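PDB 4MDY: periplasmic binding protein from Mycobacterium smegmatis, which probably binds an iron complex outside the membrane and delivers it to an ABC transporter. Local coordinates for residues L45-V50 with A149-L154; V101-G106 with F130-K135; H169-G174 with E289-L294; T202-T207 with Q285-L290. One frame throughout, in Å; residues are numbered along the deposited sequence.

Contact 1. Residues L45-V50 with A149-L154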
loop_
_atom_site.group_PDB
_atom_site.type_symbol
_atom_site.label_atom_id
_atom_site.label_comp_id
_atom_site.label_asym_id
_atom_site.label_seq_id
_atom_site.Cartn_x
_atom_site.Cartn_y
_atom_site.Cartn_z
ATOM N N LEU A 45 3.824 12.433 4.482
ATOM C CA LEU A 45 3.531 12.661 5.896
ATOM C C LEU A 45 4.561 12.009 6.827
ATOM O O LEU A 45 4.864 12.559 7.881
ATOM C CB LEU A 45 2.121 12.182 6.234
ATOM C CG LEU A 45 0.997 13.048 5.642
ATOM C CD1 LEU A 45 -0.346 12.354 5.825
ATOM C CD2 LEU A 45 0.985 14.433 6.264
ATOM N N ALA A 46 5.107 10.861 6.429
ATOM C CA ALA A 46 6.138 10.186 7.220
ATOM C C ALA A 46 7.330 11.097 7.497
ATOM O O ALA A 46 7.937 11.006 8.559
ATOM C CB ALA A 46 6.607 8.911 6.522
ATOM N N VAL A 47 7.668 11.962 6.540
ATOM C CA VAL A 47 8.814 12.870 6.685
ATOM C C VAL A 47 8.417 14.320 6.969
ATOM O O VAL A 47 9.236 15.224 6.859
ATOM C CB VAL A 47 9.767 12.784 5.466
ATOM C CG1 VAL A 47 10.395 11.397 5.385
ATOM C CG2 VAL A 47 9.056 13.127 4.165
ATOM N N GLY A 48 7.155 14.545 7.339
ATOM C CA GLY A 48 6.716 15.860 7.799
ATOM C C GLY A 48 6.333 16.841 6.708
ATOM O O GLY A 48 6.197 18.027 6.973
ATOM N N VAL A 49 6.165 16.355 5.485
ATOM C CA VAL A 49 5.691 17.181 4.388
ATOM C C VAL A 49 4.178 16.990 4.310
ATOM O O VAL A 49 3.706 15.898 3.997
ATOM C CB VAL A 49 6.363 16.795 3.062
ATOM C CG1 VAL A 49 5.766 17.584 1.903
ATOM C CG2 VAL A 49 7.876 17.027 3.159
ATOM N N VAL A 50 3.422 18.034 4.632
ATOM C CA VAL A 50 1.954 17.949 4.612
ATOM C C VAL A 50 1.446 18.431 3.247
ATOM O O VAL A 50 1.592 19.608 2.915
ATOM C CB VAL A 50 1.310 18.787 5.749
ATOM C CG1 VAL A 50 -0.198 18.600 5.772
ATOM C CG2 VAL A 50 1.893 18.395 7.099
ATOM N N ALA A 149 17.589 11.178 3.742
ATOM C CA ALA A 149 18.207 10.526 4.910
ATOM C C ALA A 149 17.150 9.928 5.852
ATOM O O ALA A 149 17.249 8.783 6.279
ATOM C CB ALA A 149 19.101 11.505 5.659
ATOM N N GLU A 150 16.120 10.707 6.163
ATOM C CA GLU A 150 15.045 10.207 7.008
ATOM C C GLU A 150 14.288 9.075 6.327
ATOM O O GLU A 150 13.916 8.093 6.974
ATOM C CB GLU A 150 14.075 11.334 7.395
ATOM C CG GLU A 150 13.005 10.916 8.409
ATOM C CD GLU A 150 13.587 10.603 9.778
ATOM O OE1 GLU A 150 13.580 11.501 10.637
ATOM O OE2 GLU A 150 14.087 9.471 9.984
HETATM N N MSE A 151 14.035 9.212 5.031
HETATM C CA MSE A 151 13.252 8.205 4.308
HETATM C C MSE A 151 13.997 6.896 4.316
HETATM O O MSE A 151 13.405 5.830 4.496
HETATM C CB MSE A 151 12.956 8.644 2.875
HETATM C CG MSE A 151 11.945 7.733 2.184
HETATM SE SE MSE A 151 10.144 7.919 2.978
HETATM C CE MSE A 151 9.747 9.612 2.046
ATOM N N THR A 152 15.305 6.965 4.133
ATOM C CA THR A 152 16.124 5.756 4.208
ATOM C C THR A 152 15.971 5.104 5.575
ATOM O O THR A 152 15.769 3.894 5.671
ATOM C CB THR A 152 17.589 6.092 3.947
ATOM O OG1 THR A 152 17.698 6.611 2.619
ATOM C CG2 THR A 152 18.477 4.856 4.080
ATOM N N GLU A 153 16.083 5.911 6.622
ATOM C CA GLU A 153 15.842 5.447 7.989
ATOM C C GLU A 153 14.466 4.791 8.160
ATOM O O GLU A 153 14.361 3.739 8.786
ATOM C CB GLU A 153 15.980 6.611 8.977
ATOM C CG GLU A 153 15.693 6.234 10.420
ATOM C CD GLU A 153 16.647 5.177 10.940
ATOM O OE1 GLU A 153 17.803 5.102 10.447
ATOM O OE2 GLU A 153 16.233 4.420 11.839
ATOM N N LEU A 154 13.425 5.411 7.599
ATOM C CA LEU A 154 12.059 4.882 7.695
ATOM C C LEU A 154 11.929 3.512 7.016
ATOM O O LEU A 154 11.293 2.604 7.551
ATOM C CB LEU A 154 11.050 5.865 7.087
ATOM C CG LEU A 154 10.667 7.067 7.952
ATOM C CD1 LEU A 154 10.277 8.246 7.074
ATOM C CD2 LEU A 154 9.538 6.711 8.917
#

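Contact 2. Residues V101-G106 with F130-K135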
loop_
_atom_site.group_PDB
_atom_site.type_symbol
_atom_site.label_atom_id
_atom_site.label_comp_id
_atom_site.label_asym_id
_atom_site.label_seq_id
_atom_site.Cartn_x
_atom_site.Cartn_y
_atom_site.Cartn_z
ATOM N N VAL A 101 3.397 14.928 -6.888
ATOM C CA VAL A 101 3.841 13.563 -6.710
ATOM C C VAL A 101 2.806 12.618 -7.301
ATOM O O VAL A 101 1.653 12.561 -6.834
ATOM C CB VAL A 101 4.089 13.246 -5.227
ATOM C CG1 VAL A 101 4.599 11.828 -5.073
ATOM C CG2 VAL A 101 5.089 14.227 -4.636
ATOM N N ALA A 102 3.223 11.884 -8.336
ATOM C CA ALA A 102 2.334 10.986 -9.056
ATOM C C ALA A 102 3.035 9.683 -9.431
ATOM O O ALA A 102 3.171 9.340 -10.607
ATOM C CB ALA A 102 1.764 11.676 -10.289
ATOM N N THR A 103 3.460 8.947 -8.411
ATOM C CA THR A 103 4.150 7.680 -8.615
ATOM C C THR A 103 3.170 6.509 -8.663
ATOM O O THR A 103 3.490 5.461 -9.214
ATOM C CB THR A 103 5.188 7.428 -7.499
ATOM O OG1 THR A 103 4.527 7.375 -6.230
ATOM C CG2 THR A 103 6.221 8.526 -7.470
ATOM N N ASN A 104 1.968 6.707 -8.115
ATOM C CA ASN A 104 0.959 5.658 -7.997
ATOM C C ASN A 104 -0.397 6.191 -8.463
ATOM O O ASN A 104 -1.390 6.129 -7.735
ATOM C CB ASN A 104 0.888 5.194 -6.538
ATOM C CG ASN A 104 0.079 3.919 -6.350
ATOM O OD1 ASN A 104 -0.270 3.228 -7.304
ATOM N ND2 ASN A 104 -0.202 3.594 -5.101
ATOM N N ALA A 105 -0.406 6.713 -9.685
ATOM C CA ALA A 105 -1.526 7.481 -10.224
ATOM C C ALA A 105 -1.949 7.068 -11.649
ATOM O O ALA A 105 -2.846 7.686 -12.230
ATOM C CB ALA A 105 -1.161 8.959 -10.198
ATOM N N GLY A 106 -1.319 6.033 -12.205
ATOM C CA GLY A 106 -1.590 5.610 -13.580
ATOM C C GLY A 106 -1.064 6.587 -14.619
ATOM O O GLY A 106 -1.579 6.667 -15.731
ATOM N N PHE A 130 0.898 1.965 -11.640
ATOM C CA PHE A 130 0.257 1.797 -10.343
ATOM C C PHE A 130 1.033 0.762 -9.529
ATOM O O PHE A 130 1.517 -0.231 -10.070
ATOM C CB PHE A 130 -1.174 1.288 -10.503
ATOM C CG PHE A 130 -2.187 2.358 -10.819
ATOM C CD1 PHE A 130 -2.536 3.306 -9.869
ATOM C CD2 PHE A 130 -2.830 2.380 -12.051
ATOM C CE1 PHE A 130 -3.480 4.271 -10.144
ATOM C CE2 PHE A 130 -3.779 3.348 -12.337
ATOM C CZ PHE A 130 -4.107 4.292 -11.381
ATOM N N PHE A 131 1.118 0.993 -8.227
ATOM C CA PHE A 131 1.621 0.008 -7.271
ATOM C C PHE A 131 3.013 -0.534 -7.600
ATOM O O PHE A 131 3.251 -1.733 -7.519
ATOM C CB PHE A 131 0.603 -1.126 -7.100
ATOM C CG PHE A 131 -0.767 -0.639 -6.720
ATOM C CD1 PHE A 131 -0.952 0.105 -5.565
ATOM C CD2 PHE A 131 -1.867 -0.905 -7.522
ATOM C CE1 PHE A 131 -2.207 0.570 -5.210
ATOM C CE2 PHE A 131 -3.125 -0.439 -7.173
ATOM C CZ PHE A 131 -3.293 0.298 -6.018
ATOM N N GLU A 132 3.926 0.362 -7.963
ATOM C CA GLU A 132 5.351 0.022 -8.029
ATOM C C GLU A 132 5.851 -0.303 -6.618
ATOM O O GLU A 132 5.225 0.101 -5.630
ATOM C CB GLU A 132 6.162 1.176 -8.628
ATOM C CG GLU A 132 6.310 2.394 -7.722
ATOM C CD GLU A 132 7.215 3.472 -8.286
ATOM O OE1 GLU A 132 7.862 3.267 -9.336
ATOM O OE2 GLU A 132 7.284 4.540 -7.654
ATOM N N PRO A 133 6.976 -1.034 -6.506
ATOM C CA PRO A 133 7.497 -1.378 -5.179
ATOM C C PRO A 133 7.500 -0.194 -4.195
ATOM O O PRO A 133 7.982 0.890 -4.526
ATOM C CB PRO A 133 8.922 -1.860 -5.484
ATOM C CG PRO A 133 8.805 -2.466 -6.836
ATOM C CD PRO A 133 7.787 -1.633 -7.580
ATOM N N TRP A 134 6.948 -0.405 -3.002
ATOM C CA TRP A 134 6.817 0.676 -2.013
ATOM C C TRP A 134 8.141 1.370 -1.718
ATOM O O TRP A 134 8.180 2.573 -1.529
ATOM C CB TRP A 134 6.143 0.188 -0.711
ATOM C CG TRP A 134 7.001 -0.589 0.234
ATOM C CD1 TRP A 134 7.277 -1.928 0.181
ATOM C CD2 TRP A 134 7.698 -0.082 1.375
ATOM N NE1 TRP A 134 8.104 -2.284 1.219
ATOM C CE2 TRP A 134 8.379 -1.174 1.969
ATOM C CE3 TRP A 134 7.818 1.185 1.955
ATOM C CZ2 TRP A 134 9.169 -1.033 3.114
ATOM C CZ3 TRP A 134 8.594 1.324 3.097
ATOM C CH2 TRP A 134 9.263 0.214 3.664
ATOM N N LYS A 135 9.237 0.623 -1.701
ATOM C CA LYS A 135 10.524 1.239 -1.422
ATOM C C LYS A 135 10.973 2.189 -2.549
ATOM O O LYS A 135 11.584 3.224 -2.281
ATOM C CB LYS A 135 11.583 0.171 -1.146
ATOM C CG LYS A 135 11.326 -0.606 0.140
ATOM C CD LYS A 135 12.393 -1.669 0.360
ATOM C CE LYS A 135 12.109 -2.471 1.617
ATOM N NZ LYS A 135 13.119 -3.540 1.845
HETATM O O HOH W 1 3.435 2.703 -9.492
#

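Contact 3. Residues H169-G174 with E289-L294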
loop_
_atom_site.group_PDB
_atom_site.type_symbol
_atom_site.label_atom_id
_atom_site.label_comp_id
_atom_site.label_asym_id
_atom_site.label_seq_id
_atom_site.Cartn_x
_atom_site.Cartn_y
_atom_site.Cartn_z
ATOM N N HIS A 169 8.465 -14.695 16.885
ATOM C CA HIS A 169 7.571 -15.812 16.522
ATOM C C HIS A 169 8.260 -16.855 15.654
ATOM O O HIS A 169 7.923 -16.994 14.474
ATOM C CB HIS A 169 6.359 -15.293 15.738
ATOM C CG HIS A 169 5.534 -14.295 16.480
ATOM N ND1 HIS A 169 5.791 -12.942 16.454
ATOM C CD2 HIS A 169 4.447 -14.458 17.267
ATOM C CE1 HIS A 169 4.893 -12.314 17.196
ATOM N NE2 HIS A 169 4.066 -13.211 17.697
ATOM N N PRO A 170 9.199 -17.625 16.228
ATOM C CA PRO A 170 9.857 -18.665 15.430
ATOM C C PRO A 170 8.911 -19.768 14.905
ATOM O O PRO A 170 9.274 -20.495 13.982
ATOM C CB PRO A 170 10.895 -19.250 16.397
ATOM C CG PRO A 170 10.355 -18.965 17.754
ATOM C CD PRO A 170 9.646 -17.642 17.634
ATOM N N GLN A 171 7.723 -19.878 15.495
ATOM C CA GLN A 171 6.709 -20.827 15.036
ATOM C C GLN A 171 6.192 -20.539 13.620
ATOM O O GLN A 171 5.644 -21.430 12.975
ATOM C CB GLN A 171 5.529 -20.842 16.009
ATOM C CG GLN A 171 4.754 -19.535 16.068
ATOM C CD GLN A 171 5.209 -18.617 17.190
ATOM O OE1 GLN A 171 6.370 -18.652 17.605
ATOM N NE2 GLN A 171 4.297 -17.787 17.684
ATOM N N PHE A 172 6.360 -19.306 13.138
ATOM C CA PHE A 172 5.914 -18.948 11.781
ATOM C C PHE A 172 6.754 -19.628 10.696
ATOM O O PHE A 172 6.288 -19.807 9.567
ATOM C CB PHE A 172 5.971 -17.432 11.523
ATOM C CG PHE A 172 5.052 -16.602 12.376
ATOM C CD1 PHE A 172 4.066 -17.169 13.181
ATOM C CD2 PHE A 172 5.150 -15.218 12.326
ATOM C CE1 PHE A 172 3.232 -16.370 13.943
ATOM C CE2 PHE A 172 4.313 -14.414 13.080
ATOM C CZ PHE A 172 3.355 -14.991 13.891
ATOM N N SER A 173 7.992 -19.980 11.029
ATOM C CA SER A 173 8.913 -20.581 10.064
ATOM C C SER A 173 8.297 -21.789 9.369
ATOM O O SER A 173 7.756 -22.682 10.016
ATOM C CB SER A 173 10.220 -20.999 10.743
ATOM O OG SER A 173 11.178 -21.391 9.776
ATOM N N GLY A 174 8.369 -21.793 8.042
ATOM C CA GLY A 174 7.845 -22.887 7.241
ATOM C C GLY A 174 6.330 -22.986 7.139
ATOM O O GLY A 174 5.818 -23.963 6.596
ATOM N N GLU A 289 -2.585 -12.145 15.310
ATOM C CA GLU A 289 -3.580 -12.948 14.591
ATOM C C GLU A 289 -2.933 -14.217 14.042
ATOM O O GLU A 289 -3.504 -15.306 14.124
ATOM C CB GLU A 289 -4.211 -12.157 13.444
ATOM C CG GLU A 289 -4.937 -10.883 13.852
ATOM C CD GLU A 289 -6.252 -11.123 14.577
ATOM O OE1 GLU A 289 -6.976 -12.091 14.254
ATOM O OE2 GLU A 289 -6.578 -10.318 15.473
ATOM N N LEU A 290 -1.736 -14.075 13.483
ATOM C CA LEU A 290 -0.981 -15.239 13.020
ATOM C C LEU A 290 -0.667 -16.197 14.165
ATOM O O LEU A 290 -0.761 -17.417 14.008
ATOM C CB LEU A 290 0.322 -14.806 12.334
ATOM C CG LEU A 290 0.159 -14.019 11.032
ATOM C CD1 LEU A 290 1.483 -13.392 10.625
ATOM C CD2 LEU A 290 -0.385 -14.894 9.914
ATOM N N ALA A 291 -0.292 -15.642 15.313
ATOM C CA ALA A 291 0.087 -16.459 16.475
ATOM C C ALA A 291 -1.113 -17.226 17.020
ATOM O O ALA A 291 -0.975 -18.362 17.473
ATOM C CB ALA A 291 0.694 -15.584 17.563
ATOM N N ARG A 292 -2.283 -16.590 16.964
ATOM C CA ARG A 292 -3.544 -17.207 17.376
ATOM C C ARG A 292 -3.885 -18.476 16.593
ATOM O O ARG A 292 -4.410 -19.434 17.163
ATOM C CB ARG A 292 -4.696 -16.199 17.256
ATOM C CG ARG A 292 -6.011 -16.667 17.867
ATOM C CD ARG A 292 -7.134 -15.666 17.636
ATOM N NE ARG A 292 -6.807 -14.354 18.195
ATOM C CZ ARG A 292 -7.437 -13.213 17.908
ATOM N NH1 ARG A 292 -8.459 -13.184 17.051
ATOM N NH2 ARG A 292 -7.036 -12.082 18.484
ATOM N N VAL A 293 -3.592 -18.485 15.292
ATOM C CA VAL A 293 -3.948 -19.623 14.441
ATOM C C VAL A 293 -2.780 -20.590 14.200
ATOM O O VAL A 293 -3.004 -21.781 13.990
ATOM C CB VAL A 293 -4.570 -19.172 13.093
ATOM C CG1 VAL A 293 -5.764 -18.254 13.332
ATOM C CG2 VAL A 293 -3.556 -18.491 12.196
ATOM N N LEU A 294 -1.548 -20.090 14.244
ATOM C CA LEU A 294 -0.374 -20.927 14.008
ATOM C C LEU A 294 0.262 -21.456 15.292
ATOM O O LEU A 294 0.919 -22.494 15.267
ATOM C CB LEU A 294 0.674 -20.171 13.192
ATOM C CG LEU A 294 0.258 -19.768 11.773
ATOM C CD1 LEU A 294 1.355 -18.940 11.127
ATOM C CD2 LEU A 294 -0.063 -20.985 10.916
#

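Contact 4. Residues T202-T207 with Q285-L290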
loop_
_atom_site.group_PDB
_atom_site.type_symbol
_atom_site.label_atom_id
_atom_site.label_comp_id
_atom_site.label_asym_id
_atom_site.label_seq_id
_atom_site.Cartn_x
_atom_site.Cartn_y
_atom_site.Cartn_z
ATOM N N THR A 202 7.152 -12.841 3.938
ATOM C CA THR A 202 8.399 -13.591 3.834
ATOM C C THR A 202 9.396 -13.142 4.912
ATOM O O THR A 202 10.061 -13.975 5.537
ATOM C CB THR A 202 9.003 -13.449 2.416
ATOM O OG1 THR A 202 8.101 -14.023 1.460
ATOM C CG2 THR A 202 10.356 -14.152 2.300
ATOM N N GLN A 203 9.479 -11.831 5.134
ATOM C CA GLN A 203 10.370 -11.248 6.156
ATOM C C GLN A 203 9.998 -11.657 7.584
ATOM O O GLN A 203 10.855 -11.698 8.465
ATOM C CB GLN A 203 10.349 -9.721 6.086
ATOM C CG GLN A 203 11.071 -9.096 4.907
ATOM C CD GLN A 203 10.891 -7.578 4.886
ATOM O OE1 GLN A 203 9.823 -7.072 4.546
ATOM N NE2 GLN A 203 11.931 -6.851 5.269
HETATM N N MSE A 204 8.715 -11.938 7.807
HETATM C CA MSE A 204 8.247 -12.440 9.102
HETATM C C MSE A 204 8.515 -13.917 9.285
HETATM O O MSE A 204 8.255 -14.459 10.361
HETATM C CB MSE A 204 6.742 -12.212 9.228
HETATM C CG MSE A 204 6.370 -10.758 9.475
HETATM SE SE MSE A 204 4.404 -10.707 9.590
HETATM C CE MSE A 204 4.001 -8.789 9.709
ATOM N N GLY A 205 9.013 -14.589 8.242
ATOM C CA GLY A 205 9.394 -15.999 8.327
ATOM C C GLY A 205 8.442 -16.960 7.643
ATOM O O GLY A 205 8.725 -18.152 7.558
ATOM N N LEU A 206 7.326 -16.443 7.138
ATOM C CA LEU A 206 6.319 -17.268 6.477
ATOM C C LEU A 206 6.744 -17.674 5.074
ATOM O O LEU A 206 7.609 -17.041 4.454
ATOM C CB LEU A 206 4.989 -16.517 6.384
ATOM C CG LEU A 206 4.346 -16.138 7.710
ATOM C CD1 LEU A 206 3.261 -15.092 7.505
ATOM C CD2 LEU A 206 3.781 -17.369 8.399
ATOM N N THR A 207 6.120 -18.742 4.589
ATOM C CA THR A 207 6.259 -19.174 3.213
ATOM C C THR A 207 5.058 -18.651 2.433
ATOM O O THR A 207 3.899 -18.873 2.803
ATOM C CB THR A 207 6.371 -20.709 3.108
ATOM O OG1 THR A 207 7.631 -21.133 3.654
ATOM C CG2 THR A 207 6.275 -21.169 1.667
ATOM N N GLN A 285 -0.340 -5.460 14.394
ATOM C CA GLN A 285 -1.646 -6.128 14.500
ATOM C C GLN A 285 -1.724 -7.523 13.867
ATOM O O GLN A 285 -2.516 -8.359 14.311
ATOM C CB GLN A 285 -2.744 -5.239 13.916
ATOM C CG GLN A 285 -2.875 -3.899 14.625
ATOM C CD GLN A 285 -4.111 -3.109 14.215
ATOM O OE1 GLN A 285 -5.077 -3.660 13.681
ATOM N NE2 GLN A 285 -4.093 -1.802 14.488
ATOM N N LEU A 286 -0.928 -7.782 12.833
ATOM C CA LEU A 286 -0.999 -9.078 12.155
ATOM C C LEU A 286 -0.353 -10.219 12.938
ATOM O O LEU A 286 -0.908 -11.318 12.961
ATOM C CB LEU A 286 -0.420 -9.009 10.730
ATOM C CG LEU A 286 -0.561 -10.285 9.876
ATOM C CD1 LEU A 286 -2.002 -10.779 9.794
ATOM C CD2 LEU A 286 -0.006 -10.051 8.480
ATOM N N PRO A 287 0.827 -9.989 13.556
ATOM C CA PRO A 287 1.434 -11.144 14.230
ATOM C C PRO A 287 0.595 -11.800 15.338
ATOM O O PRO A 287 0.578 -13.022 15.414
ATOM C CB PRO A 287 2.767 -10.593 14.747
ATOM C CG PRO A 287 3.105 -9.512 13.758
ATOM C CD PRO A 287 1.780 -8.869 13.449
ATOM N N PRO A 288 -0.099 -11.014 16.180
ATOM C CA PRO A 288 -1.013 -11.662 17.137
ATOM C C PRO A 288 -2.086 -12.551 16.476
ATOM O O PRO A 288 -2.455 -13.596 17.033
ATOM C CB PRO A 288 -1.676 -10.482 17.854
ATOM C CG PRO A 288 -0.720 -9.345 17.708
ATOM C CD PRO A 288 0.024 -9.562 16.420
ATOM N N GLU A 289 -2.585 -12.145 15.310
ATOM C CA GLU A 289 -3.580 -12.948 14.591
ATOM C C GLU A 289 -2.933 -14.217 14.042
ATOM O O GLU A 289 -3.504 -15.306 14.124
ATOM C CB GLU A 289 -4.211 -12.157 13.444
ATOM C CG GLU A 289 -4.937 -10.883 13.852
ATOM C CD GLU A 289 -6.252 -11.123 14.577
ATOM O OE1 GLU A 289 -6.976 -12.091 14.254
ATOM O OE2 GLU A 289 -6.578 -10.318 15.473
ATOM N N LEU A 290 -1.736 -14.075 13.483
ATOM C CA LEU A 290 -0.981 -15.239 13.020
ATOM C C LEU A 290 -0.667 -16.197 14.165
ATOM O O LEU A 290 -0.761 -17.417 14.008
ATOM C CB LEU A 290 0.322 -14.806 12.334
ATOM C CG LEU A 290 0.159 -14.019 11.032
ATOM C CD1 LEU A 290 1.483 -13.392 10.625
ATOM C CD2 LEU A 290 -0.385 -14.894 9.914
#

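Contact 1. Residues L45-V50 with A149-L154
Val47 shows how one branched side chain at the end of a short helix can meet several side chains of a long one. Its CB is only the branch point; the contact is made by the two methyls. CG1 reaches Leu154 CD1 at 3.6 Å and also touches the aliphatic part of Glu150, whose CG is 4.0 Å from Val47 CG1. The same CG1 lies 3.8 Å from CE of Met151, a selenomethionine here, and Val47 CG2 leans on that CE more loosely at 4.2 Å. The selenomethionine gets there by folding: CG stands anti to the backbone N (chi1 -170°), then bends at chi2 and chi3 swing CE across the valine, so that the two side chains meet at about a right angle. Ala46 CB completes the patch, 3.8 Å from Leu154 CD1, which thus bridges both residues. All of this is apolar; beside it, Lys147 NZ hydrogen-bonds the carbonyl O of Val47. Directly after Val47 the chain turns off through Gly48, the C-prime residue of a Schellman motif closing helix 40-46, and this helix end is packed on the first turns of helix 148-168, the long interlobe helix characteristic of class III binding proteins.

Contact 2. Residues V101-G106 with F130-K135
The ring of Phe130 lies over Gly106, whose CA sits 3.7 Å from the ring centroid and 25° off its normal, a CH-pi contact. It forms where the chain leaves strand 99-102, the middle strand of a parallel three-stranded sheet in one alpha/beta lobe of the binding protein. Gly106, with no side chain and a positive phi, lets the ring lie directly on its backbone. At the edge of the same ring, in its plane, lies Asn104 OD1, 3.4 Å from Phe130 CD1. This oxygen also accepts from Phe131 N at 2.8 Å, a fairly straight bond (160° at the hydrogen) whose donor approaches from above the carbonyl plane. With CG anti to its own backbone N, Asn104 extends its amide across the Phe131 ring; OD1 lies over one face toward the rim, the two planes 71° apart. Thr39 holds the amide from its other end, bonding ND2 through OG1. Glu132 brings OE2 to 3.6 Å from Thr103 CB, while its OE1 is bonded to Thr125 N. A water links the two backbones: it donates to Thr103 O and accepts from Glu132 N, each at 2.8 Å.

Contact 3. Residues H169-G174 with E289-L294
The ring of Phe172 packs against Leu290, Ala291 and Leu294 of helix 279-294. One of its faces is covered from its own segment by His169 CB, which stands 3.4 Å above the plane of the Phe172 ring, over its centre. At the edge, near the plane, is the backbone of the helix: Phe172 CE1 lies 3.9 Å from Ala291 N. The two leucines come in obliquely. Leu290 CB makes the tightest approach, 3.4 Å from Phe172 CZ, while CD1 of the same leucine lies 3.9 Å from Phe172 CE2. One helical turn on, Leu294 CD1 closes on Phe172 CD1 at 3.8 Å. Both leucines meet the phenylalanine at about a right angle, so the ring is held between side chains that project from successive turns. What lets the ring enter this way is its rotation: chi1 of -64° sets CG anti to the carbonyl carbon, and chi2 of -10° fixes the turn of the ring, bringing CZ and CE1 to the helix. The imidazole of His169 plays a smaller part, its CD2 resting on Ala291 CB at 3.9 Å, and its ND1 is occupied by Val165 O in the preceding helix.

The backbone is held by a short 3-10 turn, in which Phe172 N bonds His169 O at 3.1 Å. Leu290 also packs on Val229, Ile231 and Ile261 of the parallel sheet. The turn leading from the long helix 148-168 toward strand 176-181 is thereby fastened to the C-terminal helix, which covers the sheet of the second alpha/beta lobe in the layered manner of Rossmann-like domains.

Contact 4. Residues T202-T207 with Q285-L290
Apolar side-chain contacts carry the whole meeting between Met204 and Leu206 on one side and Leu286, Pro287 and Leu290 on the other. Met204, a selenomethionine in this crystal, reaches furthest. Its chain is fully extended beyond CG (chi2 180°, chi3 -174°), which projects the selenium and the terminal methyl straight at helix 279-294. The selenium passes Leu290 at about a right angle, SE to CD1 4.1 Å. Beyond it, CE of Met204 lands on the ring of Pro287, 4.2 Å from its CG, and stands 4.4 Å from Leu286 CD2. Leu206 adds a second, shorter reach: it meets Leu290 tip to tip, CD1 to CD1 at 4.0 Å, so a single methyl of Leu290 serves both partners. These spacings are those of relaxed van der Waals packing, without marked tightness.

Backbone hydrogen bonds order both segments. Helix 199-203 is terminated by a Schellman motif in which Gly205 takes the positive phi and Gly205 N bonds Thr202 O at 3.0 Å; on either side of Gly205 in the chain, Met204 and Leu206 both point toward the helix. On the opposing segment, the consecutive prolines lack the N-H groups needed to bond the preceding turn, and the helix is kinked there, yet Leu290 N to Leu286 O at 2.9 Å continues it.

Neighbouring elements enclose the contact. Phe162 and Val165 of helix 148-168 touch Met204, with Val165 also on Pro287; Phe200 and Leu201 of helix 199-203 lie against Leu286; and Thr207 opens strand 207-208, an outermost strand paired in parallel with strand 176-181.

Overall arrangement
The four contacts fall into two groups, one at each end of the long helix 148-168. Contacts 1 and 2 lie in the first lobe, with centres about 17 Å apart, and contact 2 falls within the stretch of chain that contact 1 spans. Contacts 3 and 4 share helix 279-294 and their centres are about 6 Å apart; they touch directly, for example through Phe172 CZ and Pro287 O at 3.7 Å. Between the groups, contacts 2 and 4 have centres about 25 Å apart but nearest atoms only about 5 Å. Near contact 2, the Phe131 side chain lies about 6 Å from a bound PEG, probably from crystallisation, which may mark a pocket.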